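Local coordinates for protein BIFUNCTIONAL PROTEIN Proline utilization A (PutA) (Corynebacterium freiburgense, PDB 5UX5) that catalyses the two-step oxidation of proline to glutamate, pairing an FAD-dependent proline dehydrogenase with an NAD-dependent aldehyde dehydrogenase in one chain, at residues N139-L142 / D143-A147; A167-R170 / L171-M175; D327-F330 / L331-M334; M333-Y336 / I337-E341. One frame throughout, in Å; residues are numbered along the deposited sequence.

Contact 1 (N139-L142 / D143-A147); sequences NKLL and DESKA
Lys140 and Glu144, one helical turn apart, form the i to i+4 salt bridge of this contact. Lys140 NZ lies 2.7 Å from Glu144 OE2, reaching that oxygen on its syn side but 34° out of the carboxylate plane. The lysine chain bends at chi3 and chi4 to get there, while Glu144 runs straight beyond CG, and the two chains cross at a slant; on the way Lys140 CG passes 3.7 Å from Glu144 OE1. The pair is on the exposed side of the helix.

Hydrogen bonds to the backbone make up the rest. The main chain keeps alpha-helical pairing, with Asp143 N to Asn139 O at 3.1 Å and Lys146 N to Leu142 O at 2.9 Å. Ser145 N bonds to Leu141 O at 3.0 Å; a chi1 of 45° turns Ser145 OG toward the same oxygen, but the modelled approach is too short to be trusted.

Two polar ends have partners beyond the helix: Asp143 OD2 forms a salt bridge with Arg182, and Asn139 OD1 a hydrogen bond with Asn180. In the fold, helix 136-147 comes just before strand 151-157 of the parallel sheet, and Leu141, Leu142 and Ser145 all rest on Leu152 of that strand.

Contact 2 (A167-R170 / L171-M175); sequences ANNR and LTRTM
Asn169 lays its carboxamide over one face of the Arg173 guanidinium, with Asn169 CG 3.6 Å above the plane and over its centre. The two flat groups are stacked, their planes 29° apart, and the side chains run alongside each other in the same direction. Asn169 ND2 approaches Arg173 NH2 to 3.2 Å, but both are donors, so this is stacking contact and no hydrogen bond; the amide nitrogen instead donates a hydrogen bond to Glu166 OE1, one turn earlier. Arg173 CG stands anti to its carbonyl carbon (chi1 -68°) and the chain is extended as far as NE, which carries the guanidinium back along the helix to lie against the amide.

Two threonines turn their hydroxyls onto the backbone. Thr172 OG1 bonds to Asn168 O at 2.9 Å, and Thr174 OG1 to Arg170 O at 2.8 Å. Each carbonyl also accepts the amide N of the same threonine, hydroxyl and N-H arriving from opposite faces of the carbonyl plane, so each oxygen is gripped twice. Thr172 CG2 meanwhile touches Asn168 ND2 at 3.4 Å.

The Arg170 guanidinium finds its partner outside these two turns, NH2 bonding to Glu159 O. Thr174 packs on Leu156, Val186 and Ile188, and Leu171 on Leu213 of helix 202-221. Helix 164-178 thus covers strands 151-157 and 185-189 as the crossover of a beta-alpha-beta unit, the repeating element of the TIM-barrel fold to which proline dehydrogenases belong.

Contact 3 (D327-F330 / L331-M334); sequences DANF and LRMM
Asn329 and Arg332 both start with CG anti to the backbone N, and a bend at chi3 of 55° folds the arginine so that its guanidinium meets the asparagine carboxamide. They lie three residues apart on helix 323-337 of the TIM-barrel proline dehydrogenase domain, where this i to i+3 pairing is a local side-chain bridge along one helix. The guanidinium approaches side-on, giving NE and NH2 to the single oxygen OD1: Arg332 NH2 is 2.6 Å from Asn329 OD1 and Arg332 NE 3.0 Å from it. The oxygen sits practically in the guanidinium plane, at its edge. Seen from the amide the two donors differ, for NE lies in the carbonyl plane whereas NH2 stands above it, a consequence of two planes turned 77° apart.

Other bonds hold both partners: Asn329 ND2 reaches Ala266 O, Arg332 NH2 reaches Ala455 O, and the guanidinium forms a cation-pi contact with Phe272. The asparagine's amide and the arginine are therefore both tied down from more than one direction in a buried setting. At the start of the segment Asp327, whose side chain comes within about 4 Å of the bound FAD, is paired with Lys323 and Lys299, while Phe330 makes a cation-pi contact with Lys299.

Leu331 and Met334 lean on helix 354-367. Met333 faces helix 271-287 and crosses the asparagine obliquely, its SD 4.1 Å from Asn329 ND2 and its CG 3.3 Å from Asn329 O.

Contact 4 (M333-Y336 / I337-E341); sequences MMDY and ILRPE
Helix 323-337 ends here, with Leu338 the first residue to leave helical backbone angles (psi 70°) and the centre of an inverse gamma turn. This is the C-terminal end of a helix in the TIM-barrel proline dehydrogenase domain, leading into strand 345-350. Met334 O accepts two amides, Leu338 N at 3.1 Å nearly in line with the C=O bond and Ile337 N at 3.2 Å from well above the carbonyl plane.

Arg339 swings back to the last turn. Its CG is anti to the carbonyl carbon (chi1 -47°), and the chain runs extended to NE, which bonds to Asp335 O at 3.1 Å with that oxygen in the guanidinium plane. A salt bridge from Arg339 NH2 to Asp335 OD1 is also present, though weak and doubtful because NH2 is uncertainly placed. The carboxylate has firmer partners in Arg451 and Arg367.

Apolar packing surrounds the helix end: Ile337 sits on Val345 and Val347 and Leu338 on Val347, while Tyr336 meets the ring of Tyr12 edge-to-face. Across the last helical turn, Leu338 CD1 lies 4.2 Å from Met334 CG, and Ile337 CD1 is 4.1 Å from Tyr336 CD1.

Overall arrangement
All four contacts belong to the proline dehydrogenase part of the chain, in the FAD-binding barrel built round its parallel sheet, and follow one another from contact 1 to contact 4. Contacts 1 and 2 lie on separate helices, 136-147 and 164-178, with strand 151-157 between them in sequence; their centres are 23 Å apart. Contacts 3 and 4 share helix 323-337 and the residues Met333 and Met334, with centres 11 Å apart, and the helix ends within contact 4. The two pairs are separated by about 32 to 34 Å between centres. Thus local helical side-chain pairing recurs in distant parts of one barrel, with contact 3 nearest the flavin.

Contact 1 (N139-L142 / D143-A147)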
ATOM      1  N   ASN A 139      37.669  -9.427  17.499  1.00 58.74           N
ATOM      2  CA  ASN A 139      38.250  -9.553  18.832  1.00 55.04           C
ATOM      3  C   ASN A 139      39.488  -8.689  18.972  1.00 60.21           C
ATOM      4  O   ASN A 139      39.747  -8.153  20.056  1.00 64.92           O
ATOM      5  CB  ASN A 139      38.609 -11.005  19.174  1.00 54.17           C
ATOM      6  CG  ASN A 139      37.402 -11.860  19.509  1.00 51.34           C
ATOM      7  OD1 ASN A 139      36.476 -11.425  20.201  1.00 47.35           O
ATOM      8  ND2 ASN A 139      37.452 -13.115  19.100  1.00 48.71           N
ATOM      9  N   LYS A 140      40.248  -8.521  17.885  1.00 57.40           N
ATOM     10  CA  LYS A 140      41.404  -7.627  17.918  1.00 56.88           C
ATOM     11  C   LYS A 140      40.966  -6.179  18.103  1.00 59.21           C
ATOM     12  O   LYS A 140      41.563  -5.439  18.901  1.00 52.40           O
ATOM     13  CB  LYS A 140      42.208  -7.795  16.622  1.00 52.45           C
ATOM     14  CG  LYS A 140      43.472  -6.960  16.471  1.00 55.03           C
ATOM     15  CD  LYS A 140      43.994  -7.046  15.022  1.00 63.27           C
ATOM     16  CE  LYS A 140      45.523  -6.989  14.924  1.00 74.22           C
ATOM     17  NZ  LYS A 140      46.116  -5.642  15.202  1.00 78.38           N
ATOM     18  N   LEU A 141      39.873  -5.782  17.436  1.00 58.37           N
ATOM     19  CA  LEU A 141      39.394  -4.414  17.562  1.00 56.43           C
ATOM     20  C   LEU A 141      38.796  -4.164  18.935  1.00 60.72           C
ATOM     21  O   LEU A 141      38.871  -3.039  19.438  1.00 69.16           O
ATOM     22  CB  LEU A 141      38.387  -4.104  16.462  1.00 58.88           C
ATOM     23  CG  LEU A 141      37.735  -2.721  16.481  1.00 52.23           C
ATOM     24  CD1 LEU A 141      38.753  -1.626  16.194  1.00 52.58           C
ATOM     25  CD2 LEU A 141      36.577  -2.693  15.490  1.00 40.44           C
ATOM     26  N   LEU A 142      38.199  -5.186  19.561  1.00 55.77           N
ATOM     27  CA  LEU A 142      37.715  -5.011  20.929  1.00 51.82           C
ATOM     28  C   LEU A 142      38.878  -4.805  21.897  1.00 54.22           C
ATOM     29  O   LEU A 142      38.819  -3.931  22.772  1.00 51.37           O
ATOM     30  CB  LEU A 142      36.850  -6.204  21.352  1.00 50.17           C
ATOM     31  CG  LEU A 142      35.441  -6.340  20.738  1.00 48.99           C
ATOM     32  CD1 LEU A 142      35.059  -7.785  20.416  1.00 41.64           C
ATOM     33  CD2 LEU A 142      34.382  -5.689  21.619  1.00 40.03           C
ATOM     34  N   ASP A 143      39.959  -5.576  21.730  1.00 53.98           N
ATOM     35  CA  ASP A 143      41.144  -5.412  22.572  1.00 52.86           C
ATOM     36  C   ASP A 143      41.811  -4.062  22.341  1.00 54.30           C
ATOM     37  O   ASP A 143      42.117  -3.335  23.296  1.00 54.92           O
ATOM     38  CB  ASP A 143      42.167  -6.532  22.302  1.00 50.85           C
ATOM     39  CG  ASP A 143      41.742  -7.887  22.845  1.00 50.83           C
ATOM     40  OD1 ASP A 143      40.582  -8.039  23.266  1.00 59.46           O
ATOM     41  OD2 ASP A 143      42.576  -8.807  22.846  1.00 50.47           O
ATOM     42  N   GLU A 144      42.032  -3.706  21.074  1.00 54.18           N
ATOM     43  CA  GLU A 144      42.731  -2.463  20.771  1.00 57.78           C
ATOM     44  C   GLU A 144      41.937  -1.245  21.223  1.00 55.34           C
ATOM     45  O   GLU A 144      42.512  -0.281  21.749  1.00 56.38           O
ATOM     46  CB  GLU A 144      43.053  -2.403  19.281  1.00 64.97           C
ATOM     47  CG  GLU A 144      44.277  -3.246  18.930  1.00 75.80           C
ATOM     48  CD  GLU A 144      44.482  -3.445  17.436  1.00 76.62           C
ATOM     49  OE1 GLU A 144      43.518  -3.266  16.660  1.00 73.87           O
ATOM     50  OE2 GLU A 144      45.618  -3.790  17.044  1.00 81.61           O
ATOM     51  N   SER A 145      40.613  -1.272  21.067  1.00 50.88           N
ATOM     52  CA  SER A 145      39.858  -0.098  21.481  1.00 51.80           C
ATOM     53  C   SER A 145      39.654  -0.055  22.995  1.00 56.05           C
ATOM     54  O   SER A 145      39.652   1.035  23.581  1.00 60.15           O
ATOM     55  CB  SER A 145      38.527  -0.019  20.721  1.00 53.78           C
ATOM     56  OG  SER A 145      37.858  -1.264  20.665  1.00 61.90           O
ATOM     57  N   LYS A 146      39.493  -1.216  23.643  1.00 58.28           N
ATOM     58  CA  LYS A 146      39.452  -1.245  25.105  1.00 57.07           C
ATOM     59  C   LYS A 146      40.742  -0.696  25.679  1.00 54.73           C
ATOM     60  O   LYS A 146      40.742  -0.023  26.717  1.00 56.86           O
ATOM     61  CB  LYS A 146      39.211  -2.667  25.614  1.00 62.25           C
ATOM     62  CG  LYS A 146      39.035  -2.800  27.133  1.00 64.08           C
ATOM     63  CD  LYS A 146      38.105  -3.964  27.491  1.00 70.16           C
ATOM     64  CE  LYS A 146      38.141  -4.288  28.984  1.00 79.12           C
ATOM     65  NZ  LYS A 146      37.688  -5.684  29.317  1.00 83.45           N
ATOM     66  N   ALA A 147      41.854  -0.978  25.012  1.00 52.57           N
ATOM     67  CA  ALA A 147      43.126  -0.473  25.493  1.00 50.84           C
ATOM     68  C   ALA A 147      43.222   1.034  25.333  1.00 60.04           C
ATOM     69  O   ALA A 147      43.830   1.700  26.178  1.00 63.56           O
ATOM     70  CB  ALA A 147      44.267  -1.152  24.742  1.00 47.90           C
TER

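Contact 2 (A167-R170 / L171-M175)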
ATOM      1  N   ALA A 167      14.724 -13.949  11.395  1.00 40.09           N
ATOM      2  CA  ALA A 167      14.582 -13.282  12.687  1.00 35.81           C
ATOM      3  C   ALA A 167      15.258 -14.085  13.791  1.00 46.15           C
ATOM      4  O   ALA A 167      15.866 -13.520  14.713  1.00 48.70           O
ATOM      5  CB  ALA A 167      13.110 -13.074  13.006  1.00 32.73           C
ATOM      6  N   ASN A 168      15.136 -15.408  13.730  1.00 39.83           N
ATOM      7  CA  ASN A 168      15.825 -16.237  14.694  1.00 39.62           C
ATOM      8  C   ASN A 168      17.333 -16.119  14.536  1.00 45.66           C
ATOM      9  O   ASN A 168      18.085 -16.247  15.519  1.00 41.82           O
ATOM     10  CB  ASN A 168      15.378 -17.686  14.536  1.00 38.09           C
ATOM     11  CG  ASN A 168      16.093 -18.599  15.487  1.00 45.12           C
ATOM     12  OD1 ASN A 168      16.953 -19.396  15.089  1.00 45.81           O
ATOM     13  ND2 ASN A 168      15.797 -18.447  16.763  1.00 47.87           N
ATOM     14  N   ASN A 169      17.787 -15.889  13.302  1.00 40.92           N
ATOM     15  CA  ASN A 169      19.209 -15.721  13.036  1.00 43.41           C
ATOM     16  C   ASN A 169      19.778 -14.511  13.745  1.00 44.93           C
ATOM     17  O   ASN A 169      20.772 -14.637  14.475  1.00 40.85           O
ATOM     18  CB  ASN A 169      19.448 -15.629  11.536  1.00 48.53           C
ATOM     19  CG  ASN A 169      19.689 -16.971  10.934  1.00 49.11           C
ATOM     20  OD1 ASN A 169      19.622 -17.993  11.629  1.00 45.82           O
ATOM     21  ND2 ASN A 169      19.956 -16.995   9.643  1.00 49.50           N
ATOM     22  N   ARG A 170      19.160 -13.327  13.546  1.00 37.56           N
ATOM     23  CA  ARG A 170      19.637 -12.123  14.226  1.00 35.50           C
ATOM     24  C   ARG A 170      19.717 -12.344  15.725  1.00 37.10           C
ATOM     25  O   ARG A 170      20.717 -11.993  16.354  1.00 35.25           O
ATOM     26  CB  ARG A 170      18.744 -10.910  13.943  1.00 40.13           C
ATOM     27  CG  ARG A 170      18.661 -10.570  12.504  1.00 38.22           C
ATOM     28  CD  ARG A 170      19.936  -9.950  12.072  1.00 43.00           C
ATOM     29  NE  ARG A 170      19.779  -9.499  10.714  1.00 47.88           N
ATOM     30  CZ  ARG A 170      19.599  -8.232  10.425  1.00 54.81           C
ATOM     31  NH1 ARG A 170      19.571  -7.365  11.430  1.00 48.39           N
ATOM     32  NH2 ARG A 170      19.439  -7.845   9.166  1.00 55.76           N
ATOM     33  N   LEU A 171      18.681 -12.961  16.305  1.00 36.14           N
ATOM     34  CA  LEU A 171      18.622 -13.143  17.749  1.00 35.67           C
ATOM     35  C   LEU A 171      19.678 -14.135  18.225  1.00 38.78           C
ATOM     36  O   LEU A 171      20.495 -13.816  19.095  1.00 37.31           O
ATOM     37  CB  LEU A 171      17.232 -13.614  18.154  1.00 35.73           C
ATOM     38  CG  LEU A 171      17.048 -13.949  19.637  1.00 48.19           C
ATOM     39  CD1 LEU A 171      17.311 -12.729  20.495  1.00 46.43           C
ATOM     40  CD2 LEU A 171      15.684 -14.537  19.939  1.00 40.26           C
ATOM     41  N   THR A 172      19.698 -15.335  17.656  1.00 38.01           N
ATOM     42  CA  THR A 172      20.623 -16.335  18.172  1.00 39.46           C
ATOM     43  C   THR A 172      22.061 -15.889  17.962  1.00 47.95           C
ATOM     44  O   THR A 172      22.933 -16.150  18.810  1.00 49.77           O
ATOM     45  CB  THR A 172      20.401 -17.704  17.507  1.00 40.60           C
ATOM     46  OG1 THR A 172      20.566 -17.574  16.098  1.00 47.90           O
ATOM     47  CG2 THR A 172      19.021 -18.299  17.811  1.00 40.76           C
ATOM     48  N   ARG A 173      22.327 -15.206  16.846  1.00 43.31           N
ATOM     49  CA  ARG A 173      23.689 -14.762  16.568  1.00 43.33           C
ATOM     50  C   ARG A 173      24.103 -13.601  17.468  1.00 44.24           C
ATOM     51  O   ARG A 173      25.287 -13.489  17.830  1.00 39.01           O
ATOM     52  CB  ARG A 173      23.810 -14.372  15.096  1.00 48.39           C
ATOM     53  CG  ARG A 173      23.698 -15.525  14.136  1.00 39.55           C
ATOM     54  CD  ARG A 173      23.822 -15.091  12.681  1.00 39.14           C
ATOM     55  NE  ARG A 173      23.678 -16.259  11.809  1.00 44.33           N
ATOM     56  CZ  ARG A 173      23.288 -16.223  10.542  1.00 43.99           C
ATOM     57  NH1 ARG A 173      22.991 -15.064   9.968  1.00 48.91           N
ATOM     58  NH2 ARG A 173      23.179 -17.353   9.855  1.00 49.28           N
ATOM     59  N   THR A 174      23.148 -12.728  17.831  1.00 40.08           N
ATOM     60  CA  THR A 174      23.414 -11.693  18.827  1.00 36.75           C
ATOM     61  C   THR A 174      23.658 -12.311  20.191  1.00 44.11           C
ATOM     62  O   THR A 174      24.540 -11.870  20.937  1.00 44.70           O
ATOM     63  CB  THR A 174      22.253 -10.715  18.893  1.00 38.11           C
ATOM     64  OG1 THR A 174      22.191  -9.973  17.673  1.00 34.65           O
ATOM     65  CG2 THR A 174      22.439  -9.737  20.073  1.00 39.99           C
ATOM     66  N   MET A 175      22.895 -13.355  20.515  1.00 48.19           N
ATOM     67  CA  MET A 175      23.127 -14.106  21.739  1.00 43.16           C
ATOM     68  C   MET A 175      24.537 -14.664  21.775  1.00 45.91           C
ATOM     69  O   MET A 175      25.188 -14.640  22.824  1.00 57.86           O
ATOM     70  CB  MET A 175      22.121 -15.248  21.865  1.00 40.04           C
ATOM     71  CG  MET A 175      20.708 -14.804  22.181  1.00 42.43           C
ATOM     72  SD  MET A 175      19.541 -16.177  22.220  1.00 43.47           S
ATOM     73  CE  MET A 175      20.079 -17.139  23.620  1.00 41.81           C
TER

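Contact 3 (D327-F330 / L331-M334)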
ATOM      1  N   ASP A 327      17.382  19.805  15.814  1.00 48.66           N
ATOM      2  CA  ASP A 327      18.477  20.284  16.643  1.00 44.36           C
ATOM      3  C   ASP A 327      17.957  20.856  17.956  1.00 40.05           C
ATOM      4  O   ASP A 327      18.563  20.651  19.011  1.00 36.63           O
ATOM      5  CB  ASP A 327      19.276  21.335  15.878  1.00 46.12           C
ATOM      6  CG  ASP A 327      20.155  20.729  14.817  1.00 48.64           C
ATOM      7  OD1 ASP A 327      20.513  19.531  14.928  1.00 45.43           O
ATOM      8  OD2 ASP A 327      20.548  21.471  13.905  1.00 51.71           O
ATOM      9  N   ALA A 328      16.804  21.537  17.905  1.00 38.26           N
ATOM     10  CA  ALA A 328      16.212  22.141  19.093  1.00 39.26           C
ATOM     11  C   ALA A 328      15.744  21.082  20.076  1.00 41.50           C
ATOM     12  O   ALA A 328      16.015  21.176  21.280  1.00 54.63           O
ATOM     13  CB  ALA A 328      15.048  23.048  18.696  1.00 32.45           C
ATOM     14  N   ASN A 329      14.989  20.096  19.588  1.00 34.87           N
ATOM     15  CA  ASN A 329      14.475  19.054  20.464  1.00 37.10           C
ATOM     16  C   ASN A 329      15.603  18.195  21.021  1.00 40.18           C
ATOM     17  O   ASN A 329      15.502  17.687  22.142  1.00 41.55           O
ATOM     18  CB  ASN A 329      13.462  18.195  19.701  1.00 41.52           C
ATOM     19  CG  ASN A 329      12.638  17.305  20.619  1.00 44.37           C
ATOM     20  OD1 ASN A 329      12.218  17.732  21.691  1.00 47.74           O
ATOM     21  ND2 ASN A 329      12.387  16.075  20.193  1.00 42.38           N
ATOM     22  N   PHE A 330      16.669  17.996  20.246  1.00 42.58           N
ATOM     23  CA  PHE A 330      17.833  17.295  20.764  1.00 36.16           C
ATOM     24  C   PHE A 330      18.375  18.021  21.991  1.00 42.58           C
ATOM     25  O   PHE A 330      18.700  17.397  23.003  1.00 44.70           O
ATOM     26  CB  PHE A 330      18.885  17.181  19.661  1.00 33.92           C
ATOM     27  CG  PHE A 330      19.909  16.105  19.871  1.00 32.73           C
ATOM     28  CD1 PHE A 330      19.645  14.798  19.513  1.00 36.40           C
ATOM     29  CD2 PHE A 330      21.156  16.403  20.417  1.00 36.58           C
ATOM     30  CE1 PHE A 330      20.618  13.810  19.692  1.00 29.78           C
ATOM     31  CE2 PHE A 330      22.117  15.426  20.595  1.00 31.20           C
ATOM     32  CZ  PHE A 330      21.850  14.138  20.224  1.00 30.53           C
ATOM     33  N   LEU A 331      18.429  19.353  21.936  1.00 44.22           N
ATOM     34  CA  LEU A 331      18.869  20.112  23.100  1.00 43.17           C
ATOM     35  C   LEU A 331      17.830  20.082  24.212  1.00 40.87           C
ATOM     36  O   LEU A 331      18.193  20.069  25.391  1.00 47.66           O
ATOM     37  CB  LEU A 331      19.191  21.547  22.706  1.00 41.61           C
ATOM     38  CG  LEU A 331      20.339  21.775  21.722  1.00 38.58           C
ATOM     39  CD1 LEU A 331      20.249  23.175  21.184  1.00 50.78           C
ATOM     40  CD2 LEU A 331      21.640  21.663  22.429  1.00 35.32           C
ATOM     41  N   ARG A 332      16.535  20.094  23.873  1.00 36.53           N
ATOM     42  CA  ARG A 332      15.522  20.042  24.930  1.00 37.68           C
ATOM     43  C   ARG A 332      15.576  18.721  25.687  1.00 46.51           C
ATOM     44  O   ARG A 332      15.496  18.700  26.922  1.00 55.09           O
ATOM     45  CB  ARG A 332      14.118  20.267  24.376  1.00 33.11           C
ATOM     46  CG  ARG A 332      13.029  20.167  25.452  1.00 33.58           C
ATOM     47  CD  ARG A 332      11.626  20.519  24.932  1.00 33.42           C
ATOM     48  NE  ARG A 332      11.278  19.706  23.766  1.00 36.42           N
ATOM     49  CZ  ARG A 332      10.100  19.708  23.137  1.00 38.24           C
ATOM     50  NH1 ARG A 332       9.115  20.484  23.543  1.00 32.55           N
ATOM     51  NH2 ARG A 332       9.911  18.930  22.081  1.00 34.13           N
ATOM     52  N   MET A 333      15.716  17.607  24.972  1.00 42.64           N
ATOM     53  CA  MET A 333      15.725  16.327  25.663  1.00 39.49           C
ATOM     54  C   MET A 333      16.973  16.164  26.517  1.00 47.05           C
ATOM     55  O   MET A 333      16.905  15.649  27.638  1.00 49.79           O
ATOM     56  CB  MET A 333      15.582  15.182  24.669  1.00 30.99           C
ATOM     57  CG  MET A 333      14.275  15.237  23.904  1.00 41.82           C
ATOM     58  SD  MET A 333      13.767  13.642  23.233  1.00 45.23           S
ATOM     59  CE  MET A 333      15.145  13.274  22.196  1.00 45.18           C
ATOM     60  N   MET A 334      18.114  16.608  26.004  1.00 43.26           N
ATOM     61  CA  MET A 334      19.346  16.627  26.780  1.00 35.17           C
ATOM     62  C   MET A 334      19.171  17.452  28.053  1.00 42.81           C
ATOM     63  O   MET A 334      19.453  16.988  29.167  1.00 44.87           O
ATOM     64  CB  MET A 334      20.437  17.206  25.893  1.00 33.47           C
ATOM     65  CG  MET A 334      21.793  17.272  26.414  1.00 41.01           C
ATOM     66  SD  MET A 334      22.673  18.085  25.084  1.00 45.14           S
ATOM     67  CE  MET A 334      21.953  19.686  25.223  1.00 49.94           C
TER

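Contact 4 (M333-Y336 / I337-E341)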
ATOM      1  N   MET A 333      15.716  17.607  24.972  1.00 42.64           N
ATOM      2  CA  MET A 333      15.725  16.327  25.663  1.00 39.49           C
ATOM      3  C   MET A 333      16.973  16.164  26.517  1.00 47.05           C
ATOM      4  O   MET A 333      16.905  15.649  27.638  1.00 49.79           O
ATOM      5  CB  MET A 333      15.582  15.182  24.669  1.00 30.99           C
ATOM      6  CG  MET A 333      14.275  15.237  23.904  1.00 41.82           C
ATOM      7  SD  MET A 333      13.767  13.642  23.233  1.00 45.23           S
ATOM      8  CE  MET A 333      15.145  13.274  22.196  1.00 45.18           C
ATOM      9  N   MET A 334      18.114  16.608  26.004  1.00 43.26           N
ATOM     10  CA  MET A 334      19.346  16.627  26.780  1.00 35.17           C
ATOM     11  C   MET A 334      19.171  17.452  28.053  1.00 42.81           C
ATOM     12  O   MET A 334      19.453  16.988  29.167  1.00 44.87           O
ATOM     13  CB  MET A 334      20.437  17.206  25.893  1.00 33.47           C
ATOM     14  CG  MET A 334      21.793  17.272  26.414  1.00 41.01           C
ATOM     15  SD  MET A 334      22.673  18.085  25.084  1.00 45.14           S
ATOM     16  CE  MET A 334      21.953  19.686  25.223  1.00 49.94           C
ATOM     17  N   ASP A 335      18.661  18.671  27.889  1.00 37.86           N
ATOM     18  CA  ASP A 335      18.426  19.592  28.989  1.00 42.39           C
ATOM     19  C   ASP A 335      17.608  18.951  30.102  1.00 36.19           C
ATOM     20  O   ASP A 335      17.912  19.112  31.289  1.00 37.10           O
ATOM     21  CB  ASP A 335      17.680  20.796  28.412  1.00 50.96           C
ATOM     22  CG  ASP A 335      17.837  22.047  29.224  1.00 54.28           C
ATOM     23  OD1 ASP A 335      17.678  22.000  30.467  1.00 47.56           O
ATOM     24  OD2 ASP A 335      18.087  23.088  28.579  1.00 59.25           O
ATOM     25  N   TYR A 336      16.547  18.241  29.733  1.00 37.48           N
ATOM     26  CA  TYR A 336      15.605  17.719  30.711  1.00 35.81           C
ATOM     27  C   TYR A 336      16.226  16.592  31.531  1.00 46.83           C
ATOM     28  O   TYR A 336      15.991  16.487  32.743  1.00 41.55           O
ATOM     29  CB  TYR A 336      14.354  17.238  29.975  1.00 35.02           C
ATOM     30  CG  TYR A 336      13.277  16.549  30.803  1.00 35.31           C
ATOM     31  CD1 TYR A 336      13.398  15.220  31.199  1.00 35.85           C
ATOM     32  CD2 TYR A 336      12.093  17.210  31.112  1.00 35.89           C
ATOM     33  CE1 TYR A 336      12.399  14.596  31.934  1.00 39.50           C
ATOM     34  CE2 TYR A 336      11.084  16.596  31.834  1.00 37.76           C
ATOM     35  CZ  TYR A 336      11.241  15.288  32.250  1.00 42.73           C
ATOM     36  OH  TYR A 336      10.224  14.691  32.971  1.00 43.98           O
ATOM     37  N   ILE A 337      17.025  15.741  30.885  1.00 43.23           N
ATOM     38  CA  ILE A 337      17.344  14.437  31.446  1.00 39.71           C
ATOM     39  C   ILE A 337      18.655  14.501  32.226  1.00 39.04           C
ATOM     40  O   ILE A 337      18.858  13.726  33.170  1.00 36.17           O
ATOM     41  CB  ILE A 337      17.379  13.373  30.322  1.00 33.96           C
ATOM     42  CG1 ILE A 337      17.102  11.975  30.866  1.00 33.92           C
ATOM     43  CG2 ILE A 337      18.683  13.401  29.573  1.00 33.66           C
ATOM     44  CD1 ILE A 337      15.751  11.867  31.482  1.00 34.23           C
ATOM     45  N   LEU A 338      19.549  15.423  31.850  1.00 39.87           N
ATOM     46  CA  LEU A 338      20.840  15.589  32.526  1.00 41.90           C
ATOM     47  C   LEU A 338      20.717  16.493  33.760  1.00 47.02           C
ATOM     48  O   LEU A 338      21.269  17.593  33.833  1.00 47.85           O
ATOM     49  CB  LEU A 338      21.883  16.126  31.560  1.00 36.46           C
ATOM     50  CG  LEU A 338      22.552  15.069  30.706  1.00 42.97           C
ATOM     51  CD1 LEU A 338      23.601  15.738  29.860  1.00 45.11           C
ATOM     52  CD2 LEU A 338      23.158  13.980  31.591  1.00 35.98           C
ATOM     53  N   ARG A 339      20.040  15.961  34.774  1.00 50.22           N
ATOM     54  CA  ARG A 339      19.793  16.602  36.056  1.00 48.57           C
ATOM     55  C   ARG A 339      20.004  15.580  37.153  1.00 51.49           C
ATOM     56  O   ARG A 339      19.937  14.369  36.907  1.00 51.50           O
ATOM     57  CB  ARG A 339      18.362  17.120  36.190  1.00 42.56           C
ATOM     58  CG  ARG A 339      17.939  17.852  35.036  1.00 46.14           C
ATOM     59  CD  ARG A 339      16.657  18.586  35.261  1.00 49.36           C
ATOM     60  NE  ARG A 339      16.537  19.422  34.087  1.00 45.19           N
ATOM     61  CZ  ARG A 339      15.885  20.554  34.033  1.00 43.23           C
ATOM     62  NH1 ARG A 339      15.261  21.015  35.101  1.00 49.86           N
ATOM     63  NH2 ARG A 339      15.867  21.216  32.893  1.00 50.85           N
ATOM     64  N   PRO A 340      20.204  16.036  38.389  1.00 51.34           N
ATOM     65  CA  PRO A 340      20.209  15.087  39.509  1.00 51.69           C
ATOM     66  C   PRO A 340      18.844  14.474  39.748  1.00 50.67           C
ATOM     67  O   PRO A 340      18.763  13.313  40.164  1.00 41.71           O
ATOM     68  CB  PRO A 340      20.694  15.937  40.696  1.00 43.15           C
ATOM     69  CG  PRO A 340      21.399  17.074  40.081  1.00 43.14           C
ATOM     70  CD  PRO A 340      20.706  17.358  38.773  1.00 45.28           C
ATOM     71  N   GLU A 341      17.767  15.196  39.434  1.00 50.49           N
ATOM     72  CA  GLU A 341      16.428  14.631  39.563  1.00 53.02           C
ATOM     73  C   GLU A 341      16.311  13.285  38.844  1.00 49.49           C
ATOM     74  O   GLU A 341      15.570  12.397  39.289  1.00 45.01           O
ATOM     75  CB  GLU A 341      15.390  15.623  39.017  1.00 51.64           C
ATOM     76  CG  GLU A 341      13.975  15.075  39.031  1.00 53.82           C
ATOM     77  CD  GLU A 341      12.918  16.059  38.555  1.00 55.26           C
ATOM     78  OE1 GLU A 341      11.724  15.672  38.574  1.00 45.86           O
ATOM     79  OE2 GLU A 341      13.268  17.204  38.176  1.00 58.47           O
TER